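Major royal jelly protein 1 (Apis mellifera, PDB 5YYL) is the most abundant protein of royal jelly, probably serves as larval food, and binds the sterol 24-methylenecholesterol. Local coordinates at residues A[404-409]-A[427-432]; A[359-364]-A[374-379]; A[79-84]-A[121-126]. One frame throughout, in Å; residues are numbered along the deposited sequence.

Interaction 1. Residues A[404-409]-A[427-432]; sequences NANVNE and KISIHL
The amide of N406 reaches across to the backbone of I430, with ND2 donating to I430 O at 2.9 Å along a nearly straight path (162°). CG of N406 lies anti to its own backbone N (chi1 -179°), which carries the amide to the strand 426-430, and the carbonyl oxygen of I430 sits close to the amide plane. The other end of the same amide turns back into its own segment: OD1 accepts from E409 N at 2.9 Å, in the carbonyl plane and on a lone pair, as the N-cap of helix 407-411. Beside it, E409 OE2 lies alongside S429 CB at 3.5 Å, while the hydroxyl of S429 is bonded to N374. The H431 ring stands against the backbone of A405 and N406. Its CD2 edge comes to 3.7 Å from N406 N, and the side chain of N404 crosses it at about a right angle. ND1 of H431 donates in the ring plane to the chain-terminal L432 OXT at 2.6 Å, and NE2 bonds to D422 of the second subunit. With a carboxylate at each nitrogen, the imidazole is held in rotation and would probably be stabilised in its protonated form.

Interaction 2. Residues A[359-364]-A[374-379]; sequences IKEALP and NREYIL. With 94R ((3beta,14beta,17alpha)-ergosta-5,24(28)-dien-3-ol), chain F.
K360 and Y377 face each other as an antiparallel hydrogen-bonded pair, and the tight half of the contact is built round them. K360 N donates to Y377 O at 3.0 Å and Y377 N returns the bond to K360 O at 2.9 Å. Above this pair, the phenol ring folds back over the neighbouring strand because its CG sits between the backbone N and the carbonyl carbon (chi1 60°). K360 CB rests over one face, 3.9 Å from the ring centroid and displaced toward the rim, in a CH-pi contact. The lysine chain then bends away at chi2, and its ammonium pairs with D70 of strand 65-72. On the opposite face of the sheet, I359 meets I378 through their CG1 atoms (3.7 Å), an apolar contact that V310 of strand 306-311 also touches.

Toward the 359-364 C-terminal end the pairing gives way to looser polar contacts. A362 N still bonds to R375 O at 2.8 Å, with the donor well above the carbonyl plane. The R375 chain, bent at chi3, brings NH1 to A362 O in a weak bond and lays one guanidinium face against E361 CB. The salt bridge from R375 NH2 to the exposed E361 is long, 3.7 Å to OE1, and the two planar groups are 55° apart. E376 runs beside E361 in the same direction, but its carboxylate is hydrogen-bonded to K313 N and S314 OG. Beyond A362, a cis peptide leads into P364, part of the 24-methylenecholesterol site; the modelled approach of its O to the sterol hydroxyl is too short to weigh. This stretch packs against the chain of another protein. Backbone bonds and ring packing thus fix the hairpin, whereas the long E361-R375 charge pair, on the exposed side, is probably solvent-screened and adds little.

Interaction 3. Residues A[79-84]-A[121-126]; sequences TMLRYN and IVSASK. With NAG (2-acetamido-2-deoxy-beta-D-glucopyranose), chain E.
R82 brings its guanidinium edge to the carbonyls of V122 and I121. NE donates to V122 O at 2.7 Å in an almost linear bond (177°), lying in both the carbonyl and the guanidinium planes. NH2 takes the preceding carbonyl, I121 O, at 3.1 Å along a more bent path, with the acceptor tilted somewhat from the guanidinium plane. The chain starts with CG anti to the backbone N (chi1 -175°) and then bends at chi2 and chi3, curling round V122 O so that CB and CG also pack on that oxygen. Next to it, S123 OG approaches R82 N at 3.3 Å, a weak bond. R82 CB touches S123 CB at 3.8 Å. At the strand end of the contact, T79 OG1 makes a weak bond to A124 O at 2.9 Å, while its CG2 lies against A124 CB.

A second shell sets these groups in place. The guanidinium has further carbonyl partners, V86 O for NH1 and A113 O as a second one for NH2, so that carbonyls hold it at several corners and fix its rotation in a buried setting. R82 is itself the centre of an inverse gamma turn, in which Y83 N bonds back to L81 O. D139 receives the backbone N-H groups of both V122 and S123, holding the carbonyl-bearing loop, and S89 OG links M80 O with A124 N. R82 also bonds through its backbone to N144, a glycosylated asparagine, and N84 lies beside the sugar.

The contact thus joins two consecutive four-stranded antiparallel sheets, consistent with neighbouring blades of a beta-propeller: strand 75-81 is an inner strand of one, between 65-72 and 90-94, and strand 124-129 is an edge strand of the next.

From the N terminus, interaction 3 comes first and closes a loop of 36 residues, tying the sheet that contains strand 75-81 to the one that opens with strand 124-129. Several further antiparallel sheets follow before interaction 2 closes the short hairpin of strands 353-361 and 373-383, and interaction 1 then brings the C-terminal residues back to 404-409 across 17 residues. The three loops run in series; none nests within or crosses another. Interactions 1 and 2 touch within one mixed sheet, where strand 373-383 neighbours both 400-406 and 426-430, and A405 O probably bonds to I378 N. Interaction 3 lies on the opposite side of the chain's centre, its own centre about 27 Å from that of interaction 2.

Interaction 1. Residues A[404-409]-A[427-432]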
loop_
_atom_site.group_PDB
_atom_site.type_symbol
_atom_site.label_atom_id
_atom_site.label_comp_id
_atom_site.label_asym_id
_atom_site.label_seq_id
_atom_site.Cartn_x
_atom_site.Cartn_y
_atom_site.Cartn_z
ATOM N N ASN A 404 -26.716 6.566 -16.320
ATOM C CA ASN A 404 -26.628 5.586 -15.249
ATOM C C ASN A 404 -26.888 6.220 -13.907
ATOM O O ASN A 404 -26.971 7.439 -13.800
ATOM C CB ASN A 404 -25.291 4.792 -15.270
ATOM C CG ASN A 404 -24.081 5.642 -14.931
ATOM O OD1 ASN A 404 -24.115 6.885 -15.020
ATOM N ND2 ASN A 404 -22.991 4.978 -14.526
ATOM N N ALA A 405 -27.077 5.375 -12.900
ATOM C CA ALA A 405 -27.372 5.822 -11.539
ATOM C C ALA A 405 -27.365 4.647 -10.594
ATOM O O ALA A 405 -27.558 3.493 -11.006
ATOM C CB ALA A 405 -28.715 6.504 -11.481
ATOM N N ASN A 406 -27.143 4.944 -9.318
ATOM C CA ASN A 406 -27.250 3.939 -8.267
ATOM C C ASN A 406 -28.719 3.686 -8.013
ATOM O O ASN A 406 -29.491 4.634 -7.887
ATOM C CB ASN A 406 -26.595 4.416 -6.980
ATOM C CG ASN A 406 -26.667 3.385 -5.888
ATOM O OD1 ASN A 406 -27.453 3.496 -4.967
ATOM N ND2 ASN A 406 -25.862 2.351 -6.009
ATOM N N VAL A 407 -29.093 2.414 -7.930
ATOM C CA VAL A 407 -30.491 2.032 -7.799
ATOM C C VAL A 407 -31.052 2.557 -6.483
ATOM O O VAL A 407 -32.097 3.223 -6.487
ATOM C CB VAL A 407 -30.683 0.507 -7.902
ATOM C CG1 VAL A 407 -32.052 0.072 -7.386
ATOM C CG2 VAL A 407 -30.513 0.063 -9.336
ATOM N N ASN A 408 -30.347 2.269 -5.386
ATOM C CA ASN A 408 -30.814 2.609 -4.049
ATOM C C ASN A 408 -30.952 4.125 -3.889
ATOM O O ASN A 408 -31.959 4.582 -3.362
ATOM C CB ASN A 408 -29.884 2.016 -2.981
ATOM C CG ASN A 408 -30.363 2.273 -1.566
ATOM O OD1 ASN A 408 -30.161 3.362 -1.029
ATOM N N GLU A 409 -29.973 4.891 -4.362
ATOM C CA GLU A 409 -30.046 6.367 -4.355
ATOM C C GLU A 409 -31.260 6.932 -5.137
ATOM O O GLU A 409 -31.778 8.001 -4.819
ATOM C CB GLU A 409 -28.738 6.978 -4.895
ATOM C CG GLU A 409 -28.406 8.371 -4.362
ATOM C CD GLU A 409 -26.974 8.867 -4.672
ATOM O OE1 GLU A 409 -26.804 10.101 -4.874
ATOM O OE2 GLU A 409 -26.008 8.060 -4.696
ATOM N N LYS A 427 -22.029 4.032 4.291
ATOM C CA LYS A 427 -22.666 3.323 3.181
ATOM C C LYS A 427 -22.160 3.941 1.895
ATOM O O LYS A 427 -22.206 5.168 1.752
ATOM C CB LYS A 427 -24.192 3.438 3.251
ATOM C CG LYS A 427 -24.943 2.334 2.523
ATOM C CD LYS A 427 -24.740 0.982 3.217
ATOM C CE LYS A 427 -26.021 0.175 3.318
ATOM N NZ LYS A 427 -26.439 -0.427 2.012
ATOM N N ILE A 428 -21.655 3.107 0.984
ATOM C CA ILE A 428 -21.134 3.579 -0.301
ATOM C C ILE A 428 -22.079 3.274 -1.456
ATOM O O ILE A 428 -22.421 2.112 -1.727
ATOM C CB ILE A 428 -19.764 2.971 -0.627
ATOM C CG1 ILE A 428 -18.881 3.009 0.621
ATOM C CG2 ILE A 428 -19.149 3.727 -1.812
ATOM C CD1 ILE A 428 -17.401 2.852 0.371
ATOM N N SER A 429 -22.483 4.330 -2.151
ATOM C CA SER A 429 -23.303 4.187 -3.355
ATOM C C SER A 429 -22.420 4.178 -4.610
ATOM O O SER A 429 -21.531 5.014 -4.751
ATOM C CB SER A 429 -24.342 5.292 -3.418
ATOM O OG SER A 429 -25.390 4.963 -2.538
ATOM N N ILE A 430 -22.674 3.210 -5.492
ATOM C CA ILE A 430 -21.869 2.984 -6.677
ATOM C C ILE A 430 -22.669 3.142 -7.962
ATOM O O ILE A 430 -23.819 2.722 -8.040
ATOM C CB ILE A 430 -21.349 1.549 -6.678
ATOM C CG1 ILE A 430 -20.596 1.250 -5.392
ATOM C CG2 ILE A 430 -20.461 1.297 -7.889
ATOM C CD1 ILE A 430 -19.358 2.103 -5.173
ATOM N N HIS A 431 -22.032 3.760 -8.950
ATOM C CA HIS A 431 -22.331 3.505 -10.365
ATOM C C HIS A 431 -21.038 3.694 -11.179
ATOM O O HIS A 431 -19.960 3.789 -10.587
ATOM C CB HIS A 431 -23.496 4.369 -10.853
ATOM C CG HIS A 431 -23.287 5.838 -10.712
ATOM N ND1 HIS A 431 -22.286 6.511 -11.373
ATOM C CD2 HIS A 431 -23.979 6.778 -10.020
ATOM C CE1 HIS A 431 -22.367 7.802 -11.091
ATOM N NE2 HIS A 431 -23.377 7.988 -10.262
ATOM N N LEU A 432 -21.112 3.692 -12.507
ATOM C CA LEU A 432 -19.911 3.949 -13.336
ATOM C C LEU A 432 -19.616 5.460 -13.542
ATOM O O LEU A 432 -18.621 5.834 -14.173
ATOM C CB LEU A 432 -20.009 3.231 -14.687
ATOM C CG LEU A 432 -20.348 1.738 -14.716
ATOM C CD1 LEU A 432 -20.330 1.223 -16.140
ATOM C CD2 LEU A 432 -19.418 0.885 -13.868
ATOM O OXT LEU A 432 -20.339 6.356 -13.089
#

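Interaction 2. Residues A[359-364]-A[374-379]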
loop_
_atom_site.group_PDB
_atom_site.type_symbol
_atom_site.label_atom_id
_atom_site.label_comp_id
_atom_site.label_asym_id
_atom_site.label_seq_id
_atom_site.Cartn_x
_atom_site.Cartn_y
_atom_site.Cartn_z
ATOM N N ILE A 359 -29.478 -3.630 -15.296
ATOM C CA ILE A 359 -29.012 -3.410 -13.940
ATOM C C ILE A 359 -27.877 -4.362 -13.627
ATOM O O ILE A 359 -27.987 -5.559 -13.811
ATOM C CB ILE A 359 -30.161 -3.516 -12.897
ATOM C CG1 ILE A 359 -31.096 -2.308 -13.082
ATOM C CG2 ILE A 359 -29.611 -3.534 -11.463
ATOM C CD1 ILE A 359 -32.239 -2.207 -12.106
ATOM N N LYS A 360 -26.803 -3.790 -13.106
ATOM C CA LYS A 360 -25.573 -4.493 -12.781
ATOM C C LYS A 360 -25.269 -4.304 -11.311
ATOM O O LYS A 360 -25.714 -3.341 -10.717
ATOM C CB LYS A 360 -24.432 -3.899 -13.626
ATOM C CG LYS A 360 -24.661 -3.994 -15.139
ATOM C CD LYS A 360 -24.556 -5.432 -15.659
ATOM C CE LYS A 360 -25.307 -5.605 -16.972
ATOM N NZ LYS A 360 -25.011 -6.921 -17.590
ATOM N N GLU A 361 -24.513 -5.230 -10.743
ATOM C CA GLU A 361 -23.988 -5.124 -9.385
ATOM C C GLU A 361 -22.512 -4.716 -9.436
ATOM O O GLU A 361 -21.755 -5.198 -10.284
ATOM C CB GLU A 361 -24.133 -6.450 -8.660
ATOM C CG GLU A 361 -25.556 -6.857 -8.378
ATOM C CD GLU A 361 -25.610 -8.264 -7.808
ATOM O OE1 GLU A 361 -26.025 -8.409 -6.629
ATOM O OE2 GLU A 361 -25.215 -9.222 -8.530
ATOM N N ALA A 362 -22.094 -3.852 -8.518
ATOM C CA ALA A 362 -20.703 -3.416 -8.452
ATOM C C ALA A 362 -19.821 -4.620 -8.174
ATOM O O ALA A 362 -20.256 -5.548 -7.516
ATOM C CB ALA A 362 -20.519 -2.361 -7.372
ATOM N N LEU A 363 -18.605 -4.606 -8.707
ATOM C CA LEU A 363 -17.659 -5.724 -8.595
ATOM C C LEU A 363 -16.332 -5.203 -8.043
ATOM O O LEU A 363 -16.099 -3.995 -8.071
ATOM C CB LEU A 363 -17.424 -6.364 -9.977
ATOM C CG LEU A 363 -18.530 -7.241 -10.604
ATOM C CD1 LEU A 363 -18.264 -7.461 -12.086
ATOM C CD2 LEU A 363 -18.619 -8.572 -9.870
ATOM N N PRO A 364 -15.452 -6.070 -7.530
ATOM C CA PRO A 364 -15.698 -7.499 -7.297
ATOM C C PRO A 364 -16.706 -7.757 -6.188
ATOM O O PRO A 364 -17.005 -6.872 -5.411
ATOM C CB PRO A 364 -14.325 -8.008 -6.864
ATOM C CG PRO A 364 -13.707 -6.840 -6.162
ATOM C CD PRO A 364 -14.266 -5.592 -6.797
ATOM N N ASN A 374 -24.207 -0.094 -1.467
ATOM C CA ASN A 374 -25.350 -0.181 -2.366
ATOM C C ASN A 374 -24.812 -0.582 -3.712
ATOM O O ASN A 374 -24.345 0.275 -4.458
ATOM C CB ASN A 374 -26.071 1.159 -2.460
ATOM C CG ASN A 374 -26.813 1.504 -1.200
ATOM O OD1 ASN A 374 -27.313 0.624 -0.504
ATOM N ND2 ASN A 374 -26.887 2.783 -0.890
ATOM N N ARG A 375 -24.858 -1.883 -4.004
ATOM C CA ARG A 375 -24.078 -2.455 -5.117
ATOM C C ARG A 375 -24.712 -2.243 -6.494
ATOM O O ARG A 375 -23.989 -2.126 -7.478
ATOM C CB ARG A 375 -23.805 -3.945 -4.890
ATOM C CG ARG A 375 -22.889 -4.200 -3.693
ATOM C CD ARG A 375 -22.841 -5.658 -3.172
ATOM N NE ARG A 375 -23.018 -6.768 -4.140
ATOM C CZ ARG A 375 -22.145 -7.135 -5.080
ATOM N NH1 ARG A 375 -21.007 -6.459 -5.234
ATOM N NH2 ARG A 375 -22.412 -8.167 -5.880
ATOM N N GLU A 376 -26.038 -2.186 -6.557
ATOM C CA GLU A 376 -26.768 -2.200 -7.827
ATOM C C GLU A 376 -26.857 -0.823 -8.453
ATOM O O GLU A 376 -27.159 0.149 -7.766
ATOM C CB GLU A 376 -28.196 -2.711 -7.643
ATOM C CG GLU A 376 -28.316 -4.221 -7.614
ATOM C CD GLU A 376 -29.760 -4.673 -7.416
ATOM O OE1 GLU A 376 -30.193 -5.566 -8.220
ATOM O OE2 GLU A 376 -30.452 -4.143 -6.484
ATOM N N TYR A 377 -26.618 -0.770 -9.762
ATOM C CA TYR A 377 -26.771 0.443 -10.565
ATOM C C TYR A 377 -27.442 0.141 -11.891
ATOM O O TYR A 377 -27.367 -0.982 -12.399
ATOM C CB TYR A 377 -25.413 1.117 -10.815
ATOM C CG TYR A 377 -24.377 0.287 -11.540
ATOM C CD1 TYR A 377 -23.567 -0.618 -10.859
ATOM C CD2 TYR A 377 -24.171 0.442 -12.912
ATOM C CE1 TYR A 377 -22.609 -1.361 -11.536
ATOM C CE2 TYR A 377 -23.197 -0.296 -13.598
ATOM C CZ TYR A 377 -22.431 -1.196 -12.915
ATOM O OH TYR A 377 -21.489 -1.938 -13.594
ATOM N N ILE A 378 -28.060 1.172 -12.460
ATOM C CA ILE A 378 -28.865 1.032 -13.667
ATOM C C ILE A 378 -28.220 1.770 -14.833
ATOM O O ILE A 378 -27.721 2.870 -14.646
ATOM C CB ILE A 378 -30.301 1.554 -13.424
ATOM C CG1 ILE A 378 -31.256 1.062 -14.502
ATOM C CG2 ILE A 378 -30.354 3.088 -13.338
ATOM C CD1 ILE A 378 -32.695 1.391 -14.189
ATOM N N LEU A 379 -28.214 1.139 -16.012
ATOM C CA LEU A 379 -27.763 1.748 -17.264
ATOM C C LEU A 379 -28.980 1.979 -18.151
ATOM O O LEU A 379 -29.776 1.076 -18.357
ATOM C CB LEU A 379 -26.810 0.790 -17.990
ATOM C CG LEU A 379 -25.529 0.359 -17.268
ATOM C CD1 LEU A 379 -24.893 -0.832 -17.955
ATOM C CD2 LEU A 379 -24.575 1.531 -17.165
HETATM C C1 94R F . -14.990 -3.125 -2.071
HETATM O O1 94R F . -17.390 -5.760 -3.397
HETATM C C2 94R F . -15.437 -4.515 -2.537
HETATM C C3 94R F . -16.909 -4.499 -2.914
HETATM C C4 94R F . -17.185 -3.456 -3.993
HETATM C C5 94R F . -16.496 -2.137 -3.747
HETATM C C10 94R F . -15.101 -2.089 -3.184
HETATM C C19 94R F . -14.147 -2.452 -4.321
HETATM C C9 94R F . -14.836 -0.692 -2.609
HETATM C C11 94R F . -13.407 -0.493 -2.078
HETATM C C12 94R F . -13.095 0.918 -1.552
HETATM C C13 94R F . -13.398 1.953 -2.632
HETATM C C18 94R F . -12.419 1.816 -3.803
HETATM C C17 94R F . -13.473 3.411 -2.163
HETATM C C20 94R F . -12.181 4.210 -1.998
HETATM C C22 94R F . -12.510 5.561 -1.377
HETATM C C23 94R F . -11.563 6.650 -1.848
HETATM C C24 94R F . -11.867 8.018 -1.246
HETATM C C28 94R F . -13.036 8.392 -0.720
HETATM C C25 94R F . -10.764 9.023 -1.306
HETATM C C27 94R F . -10.566 9.691 0.060
HETATM C C26 94R F . -11.065 10.015 -2.427
HETATM C C21 94R F . -11.165 3.501 -1.114
HETATM C C16 94R F . -14.409 4.074 -3.183
HETATM C C15 94R F . -15.205 2.960 -3.848
HETATM C C14 94R F . -14.857 1.747 -3.010
HETATM C C8 94R F . -15.194 0.400 -3.605
HETATM C C7 94R F . -16.670 0.355 -3.931
HETATM C C6 94R F . -17.185 -1.045 -4.093
#

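Interaction 3. Residues A[79-84]-A[121-126]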
loop_
_atom_site.group_PDB
_atom_site.type_symbol
_atom_site.label_atom_id
_atom_site.label_comp_id
_atom_site.label_asym_id
_atom_site.label_seq_id
_atom_site.Cartn_x
_atom_site.Cartn_y
_atom_site.Cartn_z
ATOM N N THR A 79 -25.865 -2.046 -29.689
ATOM C CA THR A 79 -26.371 -2.732 -30.881
ATOM C C THR A 79 -27.090 -1.751 -31.776
ATOM O O THR A 79 -27.800 -0.876 -31.296
ATOM C CB THR A 79 -27.307 -3.910 -30.593
ATOM O OG1 THR A 79 -28.587 -3.430 -30.173
ATOM C CG2 THR A 79 -26.724 -4.830 -29.577
ATOM N N MET A 80 -26.892 -1.911 -33.079
ATOM C CA MET A 80 -27.457 -0.993 -34.048
ATOM C C MET A 80 -28.479 -1.716 -34.935
ATOM O O MET A 80 -28.238 -2.854 -35.413
ATOM C CB MET A 80 -26.351 -0.367 -34.891
ATOM C CG MET A 80 -26.627 1.082 -35.266
ATOM S SD MET A 80 -26.437 2.322 -33.963
ATOM C CE MET A 80 -25.056 1.655 -33.031
ATOM N N LEU A 81 -29.629 -1.054 -35.114
ATOM C CA LEU A 81 -30.657 -1.517 -36.046
ATOM C C LEU A 81 -30.059 -1.471 -37.438
ATOM O O LEU A 81 -29.575 -0.416 -37.870
ATOM C CB LEU A 81 -31.899 -0.619 -36.018
ATOM C CG LEU A 81 -32.788 -0.657 -34.776
ATOM C CD1 LEU A 81 -33.910 0.353 -34.898
ATOM C CD2 LEU A 81 -33.310 -2.060 -34.551
ATOM N N ARG A 82 -30.097 -2.606 -38.129
ATOM C CA ARG A 82 -29.446 -2.741 -39.437
ATOM C C ARG A 82 -30.284 -2.137 -40.545
ATOM O O ARG A 82 -31.026 -2.824 -41.222
ATOM C CB ARG A 82 -29.135 -4.204 -39.748
ATOM C CG ARG A 82 -28.352 -4.406 -41.028
ATOM C CD ARG A 82 -26.866 -4.060 -40.875
ATOM N NE ARG A 82 -26.183 -5.195 -40.270
ATOM C CZ ARG A 82 -24.877 -5.434 -40.306
ATOM N NH1 ARG A 82 -24.033 -4.594 -40.914
ATOM N NH2 ARG A 82 -24.408 -6.535 -39.702
ATOM N N TYR A 83 -30.154 -0.834 -40.702
ATOM C CA TYR A 83 -30.643 -0.152 -41.883
ATOM C C TYR A 83 -29.561 -0.182 -42.978
ATOM O O TYR A 83 -28.510 -0.808 -42.809
ATOM C CB TYR A 83 -31.106 1.270 -41.548
ATOM C CG TYR A 83 -32.475 1.328 -40.909
ATOM C CD1 TYR A 83 -33.524 1.985 -41.539
ATOM C CD2 TYR A 83 -32.729 0.720 -39.675
ATOM C CE1 TYR A 83 -34.783 2.046 -40.964
ATOM C CE2 TYR A 83 -33.991 0.773 -39.096
ATOM C CZ TYR A 83 -35.014 1.443 -39.745
ATOM O OH TYR A 83 -36.276 1.513 -39.201
ATOM N N ASN A 84 -29.864 0.432 -44.121
ATOM C CA ASN A 84 -28.874 0.706 -45.168
ATOM C C ASN A 84 -27.900 1.763 -44.630
ATOM O O ASN A 84 -28.317 2.853 -44.206
ATOM C CB ASN A 84 -29.540 1.167 -46.480
ATOM C CG ASN A 84 -30.561 2.293 -46.275
ATOM O OD1 ASN A 84 -31.640 2.074 -45.697
ATOM N ND2 ASN A 84 -30.227 3.503 -46.748
ATOM N N ILE A 121 -24.946 -12.559 -37.823
ATOM C CA ILE A 121 -25.534 -11.285 -37.329
ATOM C C ILE A 121 -25.950 -10.220 -38.363
ATOM O O ILE A 121 -25.143 -9.430 -38.846
ATOM C CB ILE A 121 -24.746 -10.655 -36.143
ATOM C CG1 ILE A 121 -24.213 -11.762 -35.205
ATOM C CG2 ILE A 121 -25.640 -9.670 -35.386
ATOM C CD1 ILE A 121 -23.769 -11.320 -33.834
ATOM N N VAL A 122 -27.247 -10.206 -38.650
ATOM C CA VAL A 122 -27.871 -9.204 -39.498
ATOM C C VAL A 122 -28.214 -7.999 -38.657
ATOM O O VAL A 122 -27.775 -6.909 -38.960
ATOM C CB VAL A 122 -29.153 -9.740 -40.192
ATOM C CG1 VAL A 122 -29.802 -8.679 -41.079
ATOM C CG2 VAL A 122 -28.836 -11.005 -40.977
ATOM N N SER A 123 -29.038 -8.193 -37.633
ATOM C CA SER A 123 -29.499 -7.093 -36.769
ATOM C C SER A 123 -29.667 -7.544 -35.311
ATOM O O SER A 123 -30.714 -8.092 -34.941
ATOM C CB SER A 123 -30.807 -6.515 -37.296
ATOM O OG SER A 123 -31.155 -5.364 -36.555
ATOM N N ALA A 124 -28.616 -7.327 -34.508
ATOM C CA ALA A 124 -28.635 -7.587 -33.066
ATOM C C ALA A 124 -29.672 -6.678 -32.403
ATOM O O ALA A 124 -29.412 -5.521 -32.082
ATOM C CB ALA A 124 -27.256 -7.363 -32.459
ATOM N N SER A 125 -30.872 -7.213 -32.246
ATOM C CA SER A 125 -31.999 -6.469 -31.729
ATOM C C SER A 125 -31.838 -6.229 -30.223
ATOM O O SER A 125 -32.055 -5.116 -29.753
ATOM C CB SER A 125 -33.284 -7.247 -32.018
ATOM O OG SER A 125 -34.423 -6.489 -31.685
ATOM N N LYS A 126 -31.426 -7.270 -29.491
ATOM C CA LYS A 126 -31.334 -7.237 -28.031
ATOM C C LYS A 126 -30.202 -8.121 -27.517
ATOM O O LYS A 126 -29.814 -9.074 -28.178
ATOM C CB LYS A 126 -32.660 -7.704 -27.429
ATOM C CG LYS A 126 -33.392 -6.676 -26.580
ATOM C CD LYS A 126 -33.965 -5.535 -27.406
ATOM C CE LYS A 126 -34.325 -4.337 -26.516
ATOM N NZ LYS A 126 -34.506 -3.101 -27.332
HETATM C C1 NAG E . -34.059 0.006 -46.927
HETATM C C2 NAG E . -34.304 -0.965 -48.095
HETATM C C3 NAG E . -33.585 -0.465 -49.356
HETATM C C4 NAG E . -33.926 0.980 -49.724
HETATM C C5 NAG E . -33.748 1.847 -48.463
HETATM C C6 NAG E . -34.201 3.300 -48.578
HETATM C C7 NAG E . -34.550 -3.434 -48.174
HETATM C C8 NAG E . -33.915 -4.760 -47.859
HETATM N N2 NAG E . -33.849 -2.333 -47.841
HETATM O O3 NAG E . -33.894 -1.304 -50.474
HETATM O O4 NAG E . -33.033 1.334 -50.805
HETATM O O5 NAG E . -34.491 1.294 -47.370
HETATM O O6 NAG E . -35.551 3.366 -49.044
HETATM O O7 NAG E . -35.649 -3.399 -48.699
#